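Local coordinates for protein tricorn protease (Thermoplasma acidophilum, PDB 1K32) that degrades peptides as a large serine protease with beta-propeller domains, probably acting downstream of the proteasome, at residues F660-W668 against S685-V696. Sequence-based numbering, arbitrary orientation.
Sequences FLQMYDEAW and SERIYEKYRNLV
Y664 reaches across from helix 656-674 to helix 678-693. Its CG lies anti to the backbone N (chi1 169°), which carries the ring toward the other helix. CB and CG rest on V696 CG2, with CG 3.6 Å from that methyl. CD1 and CD2 also meet V696 CG2, and CD2 nears R693 CA. CE1 meets Y692 CB, and CE2 packs at 3.5 Å from R693 CB. CZ lies by R693 N and Y689 O. OH donates to Y689 O at 2.8 Å, in the carbonyl plane and on a lone pair. Y689 O also accepts from R693 N, so two donors grip it. Without the ring, as with an alanine here, V696 CG2 and R693 CB would probably face a gap and Y689 O would lose one of its two donors.

One turn on, W668 NE1 donates to S685 O at 2.9 Å. S685 O lies in the indole plane, but the N-H meets it from above the carbonyl plane. Y689 N reaches S685 O from the opposite face. Y689 sets its edge on the indole face, a T-shaped pair with planes at 75°; Y689 CD2 is 3.4 Å from W668 CE2. The same tyrosine donates its OH to D665 OD2 at 2.7 Å, on the syn side. R356 adds a cation-pi contact to Y689. L661 CD2 lies over one face of the R693 guanidinium.

Helix 702-714 covers F660, I688 and Y692. The whole is an antiparallel helical hairpin, the axes of 660-668 and 685-693 at 160°, around an aromatic cluster within the tricorn C1 domain.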
loop_
_atom_site.group_PDB
_atom_site.type_symbol
_atom_site.label_atom_id
_atom_site.label_comp_id
_atom_site.label_asym_id
_atom_site.label_seq_id
_atom_site.Cartn_x
_atom_site.Cartn_y
_atom_site.Cartn_z
ATOM N N PHE A 660 -30.870 -0.512 48.957
ATOM C CA PHE A 660 -31.755 -1.599 49.396
ATOM C C PHE A 660 -33.209 -1.163 49.514
ATOM O O PHE A 660 -34.126 -1.946 49.237
ATOM C CB PHE A 660 -31.287 -2.176 50.740
ATOM C CG PHE A 660 -30.084 -3.100 50.633
ATOM C CD1 PHE A 660 -29.400 -3.252 49.429
ATOM C CD2 PHE A 660 -29.657 -3.833 51.743
ATOM C CE1 PHE A 660 -28.294 -4.135 49.329
ATOM C CE2 PHE A 660 -28.560 -4.713 51.657
ATOM C CZ PHE A 660 -27.875 -4.865 50.443
ATOM N N LEU A 661 -33.422 0.073 49.949
ATOM C CA LEU A 661 -34.775 0.590 50.077
ATOM C C LEU A 661 -35.343 0.795 48.682
ATOM O O LEU A 661 -36.469 0.406 48.405
ATOM C CB LEU A 661 -34.779 1.923 50.835
ATOM C CG LEU A 661 -35.931 2.137 51.823
ATOM C CD1 LEU A 661 -35.992 3.625 52.179
ATOM C CD2 LEU A 661 -37.270 1.674 51.226
ATOM N N GLN A 662 -34.554 1.397 47.792
ATOM C CA GLN A 662 -35.014 1.637 46.419
ATOM C C GLN A 662 -35.315 0.333 45.680
ATOM O O GLN A 662 -36.275 0.268 44.900
ATOM C CB GLN A 662 -33.973 2.446 45.640
ATOM C CG GLN A 662 -34.416 2.926 44.241
ATOM C CD GLN A 662 -34.308 1.852 43.161
ATOM O OE1 GLN A 662 -33.522 0.902 43.283
ATOM N NE2 GLN A 662 -35.092 2.006 42.085
ATOM N N MET A 663 -34.516 -0.705 45.948
ATOM C CA MET A 663 -34.688 -2.010 45.293
ATOM C C MET A 663 -35.897 -2.790 45.810
ATOM O O MET A 663 -36.610 -3.414 45.036
ATOM C CB MET A 663 -33.411 -2.850 45.449
ATOM C CG MET A 663 -32.238 -2.300 44.660
ATOM S SD MET A 663 -30.612 -2.921 45.189
ATOM C CE MET A 663 -30.543 -4.494 44.292
ATOM N N TYR A 664 -36.122 -2.767 47.120
ATOM C CA TYR A 664 -37.285 -3.457 47.672
ATOM C C TYR A 664 -38.530 -2.780 47.099
ATOM O O TYR A 664 -39.444 -3.445 46.613
ATOM C CB TYR A 664 -37.305 -3.351 49.199
ATOM C CG TYR A 664 -38.615 -3.817 49.783
ATOM C CD1 TYR A 664 -38.919 -5.180 49.849
ATOM C CD2 TYR A 664 -39.603 -2.889 50.165
ATOM C CE1 TYR A 664 -40.181 -5.620 50.275
ATOM C CE2 TYR A 664 -40.868 -3.317 50.587
ATOM C CZ TYR A 664 -41.150 -4.684 50.637
ATOM O OH TYR A 664 -42.395 -5.125 51.019
ATOM N N ASP A 665 -38.563 -1.450 47.162
ATOM C CA ASP A 665 -39.692 -0.699 46.625
ATOM C C ASP A 665 -39.952 -1.068 45.152
ATOM O O ASP A 665 -41.086 -1.358 44.777
ATOM C CB ASP A 665 -39.445 0.806 46.762
ATOM C CG ASP A 665 -39.801 1.338 48.142
ATOM O OD1 ASP A 665 -39.504 2.518 48.397
ATOM O OD2 ASP A 665 -40.382 0.589 48.966
ATOM N N GLU A 666 -38.909 -1.085 44.326
ATOM C CA GLU A 666 -39.089 -1.436 42.911
ATOM C C GLU A 666 -39.537 -2.889 42.726
ATOM O O GLU A 666 -40.380 -3.181 41.871
ATOM C CB GLU A 666 -37.802 -1.186 42.108
ATOM C CG GLU A 666 -38.004 -1.346 40.606
ATOM C CD GLU A 666 -37.013 -0.557 39.756
ATOM O OE1 GLU A 666 -37.391 -0.167 38.625
ATOM O OE2 GLU A 666 -35.861 -0.340 40.203
ATOM N N ALA A 667 -38.975 -3.798 43.523
ATOM C CA ALA A 667 -39.339 -5.217 43.441
ATOM C C ALA A 667 -40.818 -5.372 43.792
ATOM O O ALA A 667 -41.548 -6.111 43.146
ATOM C CB ALA A 667 -38.489 -6.040 44.409
ATOM N N TRP A 668 -41.243 -4.664 44.829
ATOM C CA TRP A 668 -42.632 -4.690 45.283
ATOM C C TRP A 668 -43.547 -4.100 44.192
ATOM O O TRP A 668 -44.584 -4.673 43.870
ATOM C CB TRP A 668 -42.737 -3.882 46.588
ATOM C CG TRP A 668 -44.127 -3.664 47.093
ATOM C CD1 TRP A 668 -44.854 -4.500 47.882
ATOM C CD2 TRP A 668 -44.968 -2.545 46.806
ATOM N NE1 TRP A 668 -46.108 -3.974 48.109
ATOM C CE2 TRP A 668 -46.203 -2.771 47.458
ATOM C CE3 TRP A 668 -44.798 -1.368 46.059
ATOM C CZ2 TRP A 668 -47.266 -1.863 47.386
ATOM C CZ3 TRP A 668 -45.854 -0.466 45.986
ATOM C CH2 TRP A 668 -47.075 -0.720 46.648
ATOM N N SER A 685 -50.530 -6.589 47.218
ATOM C CA SER A 685 -49.426 -5.653 47.399
ATOM C C SER A 685 -49.594 -4.753 48.633
ATOM O O SER A 685 -48.649 -4.566 49.396
ATOM C CB SER A 685 -49.237 -4.789 46.145
ATOM O OG SER A 685 -50.333 -3.923 45.933
ATOM N N GLU A 686 -50.791 -4.209 48.831
ATOM C CA GLU A 686 -51.038 -3.326 49.966
ATOM C C GLU A 686 -50.983 -4.060 51.295
ATOM O O GLU A 686 -50.643 -3.484 52.323
ATOM C CB GLU A 686 -52.399 -2.654 49.817
ATOM C CG GLU A 686 -52.494 -1.776 48.599
ATOM C CD GLU A 686 -53.771 -0.965 48.577
ATOM O OE1 GLU A 686 -54.865 -1.574 48.496
ATOM O OE2 GLU A 686 -53.674 0.280 48.648
ATOM N N ARG A 687 -51.318 -5.340 51.259
ATOM C CA ARG A 687 -51.330 -6.178 52.442
ATOM C C ARG A 687 -49.919 -6.617 52.864
ATOM O O ARG A 687 -49.642 -6.802 54.051
ATOM C CB ARG A 687 -52.184 -7.406 52.144
ATOM C CG ARG A 687 -52.514 -8.285 53.317
ATOM C CD ARG A 687 -53.267 -9.505 52.810
ATOM N NE ARG A 687 -52.356 -10.480 52.213
ATOM C CZ ARG A 687 -52.648 -11.252 51.171
ATOM N NH1 ARG A 687 -51.748 -12.109 50.718
ATOM N NH2 ARG A 687 -53.822 -11.154 50.565
ATOM N N ILE A 688 -49.019 -6.759 51.901
ATOM C CA ILE A 688 -47.675 -7.230 52.219
ATOM C C ILE A 688 -46.572 -6.181 52.290
ATOM O O ILE A 688 -45.498 -6.463 52.829
ATOM C CB ILE A 688 -47.210 -8.318 51.201
ATOM C CG1 ILE A 688 -47.004 -7.696 49.819
ATOM C CG2 ILE A 688 -48.241 -9.429 51.110
ATOM C CD1 ILE A 688 -46.423 -8.657 48.794
ATOM N N TYR A 689 -46.824 -4.987 51.758
ATOM C CA TYR A 689 -45.802 -3.954 51.737
ATOM C C TYR A 689 -45.028 -3.654 53.016
ATOM O O TYR A 689 -43.796 -3.773 53.029
ATOM C CB TYR A 689 -46.362 -2.629 51.202
ATOM C CG TYR A 689 -45.294 -1.554 51.109
ATOM C CD1 TYR A 689 -45.085 -0.651 52.152
ATOM C CD2 TYR A 689 -44.427 -1.506 50.019
ATOM C CE1 TYR A 689 -44.030 0.269 52.116
ATOM C CE2 TYR A 689 -43.377 -0.594 49.969
ATOM C CZ TYR A 689 -43.184 0.286 51.024
ATOM O OH TYR A 689 -42.137 1.171 50.985
ATOM N N GLU A 690 -45.727 -3.259 54.082
ATOM C CA GLU A 690 -45.047 -2.876 55.328
ATOM C C GLU A 690 -44.266 -4.003 55.988
ATOM O O GLU A 690 -43.115 -3.843 56.362
ATOM C CB GLU A 690 -46.047 -2.304 56.345
ATOM C CG GLU A 690 -45.366 -1.776 57.607
ATOM C CD GLU A 690 -46.332 -1.458 58.730
ATOM O OE1 GLU A 690 -45.861 -1.090 59.832
ATOM O OE2 GLU A 690 -47.559 -1.575 58.516
ATOM N N LYS A 691 -44.924 -5.137 56.144
ATOM C CA LYS A 691 -44.329 -6.316 56.756
ATOM C C LYS A 691 -42.910 -6.585 56.240
ATOM O O LYS A 691 -41.981 -6.785 57.022
ATOM C CB LYS A 691 -45.273 -7.489 56.491
ATOM C CG LYS A 691 -44.703 -8.868 56.478
ATOM C CD LYS A 691 -45.838 -9.869 56.245
ATOM C CE LYS A 691 -46.895 -9.748 57.361
ATOM N NZ LYS A 691 -47.898 -10.834 57.367
ATOM N N TYR A 692 -42.726 -6.576 54.929
ATOM C CA TYR A 692 -41.397 -6.831 54.397
ATOM C C TYR A 692 -40.532 -5.583 54.319
ATOM O O TYR A 692 -39.310 -5.661 54.432
ATOM C CB TYR A 692 -41.509 -7.534 53.048
ATOM C CG TYR A 692 -42.155 -8.885 53.234
ATOM C CD1 TYR A 692 -43.491 -9.098 52.897
ATOM C CD2 TYR A 692 -41.444 -9.929 53.826
ATOM C CE1 TYR A 692 -44.097 -10.319 53.145
ATOM C CE2 TYR A 692 -42.036 -11.144 54.082
ATOM C CZ TYR A 692 -43.358 -11.342 53.742
ATOM O OH TYR A 692 -43.940 -12.557 54.006
ATOM N N ARG A 693 -41.167 -4.429 54.156
ATOM C CA ARG A 693 -40.416 -3.184 54.118
ATOM C C ARG A 693 -39.724 -2.999 55.480
ATOM O O ARG A 693 -38.658 -2.407 55.561
ATOM C CB ARG A 693 -41.359 -2.008 53.821
ATOM C CG ARG A 693 -40.665 -0.655 53.701
ATOM C CD ARG A 693 -40.712 0.100 55.007
ATOM N NE ARG A 693 -40.065 1.408 54.913
ATOM C CZ ARG A 693 -38.755 1.610 55.035
ATOM N NH1 ARG A 693 -38.264 2.835 54.931
ATOM N NH2 ARG A 693 -37.940 0.590 55.281
ATOM N N ASN A 694 -40.315 -3.530 56.546
ATOM C CA ASN A 694 -39.712 -3.387 57.874
ATOM C C ASN A 694 -38.450 -4.224 58.071
ATOM O O ASN A 694 -37.634 -3.944 58.958
ATOM C CB ASN A 694 -40.720 -3.732 58.976
ATOM C CG ASN A 694 -41.795 -2.666 59.141
ATOM O OD1 ASN A 694 -41.574 -1.499 58.833
ATOM N ND2 ASN A 694 -42.954 -3.064 59.640
ATOM N N LEU A 695 -38.287 -5.259 57.259
ATOM C CA LEU A 695 -37.097 -6.100 57.376
ATOM C C LEU A 695 -35.942 -5.533 56.569
ATOM O O LEU A 695 -34.797 -5.919 56.761
ATOM C CB LEU A 695 -37.384 -7.507 56.875
ATOM C CG LEU A 695 -38.463 -8.289 57.610
ATOM C CD1 LEU A 695 -38.618 -9.641 56.922
ATOM C CD2 LEU A 695 -38.085 -8.442 59.098
ATOM N N VAL A 696 -36.247 -4.621 55.655
ATOM C CA VAL A 696 -35.213 -4.039 54.814
ATOM C C VAL A 696 -34.056 -3.414 55.594
ATOM O O VAL A 696 -32.895 -3.651 55.263
ATOM C CB VAL A 696 -35.815 -3.010 53.856
ATOM C CG1 VAL A 696 -34.713 -2.329 53.046
ATOM C CG2 VAL A 696 -36.797 -3.714 52.916
#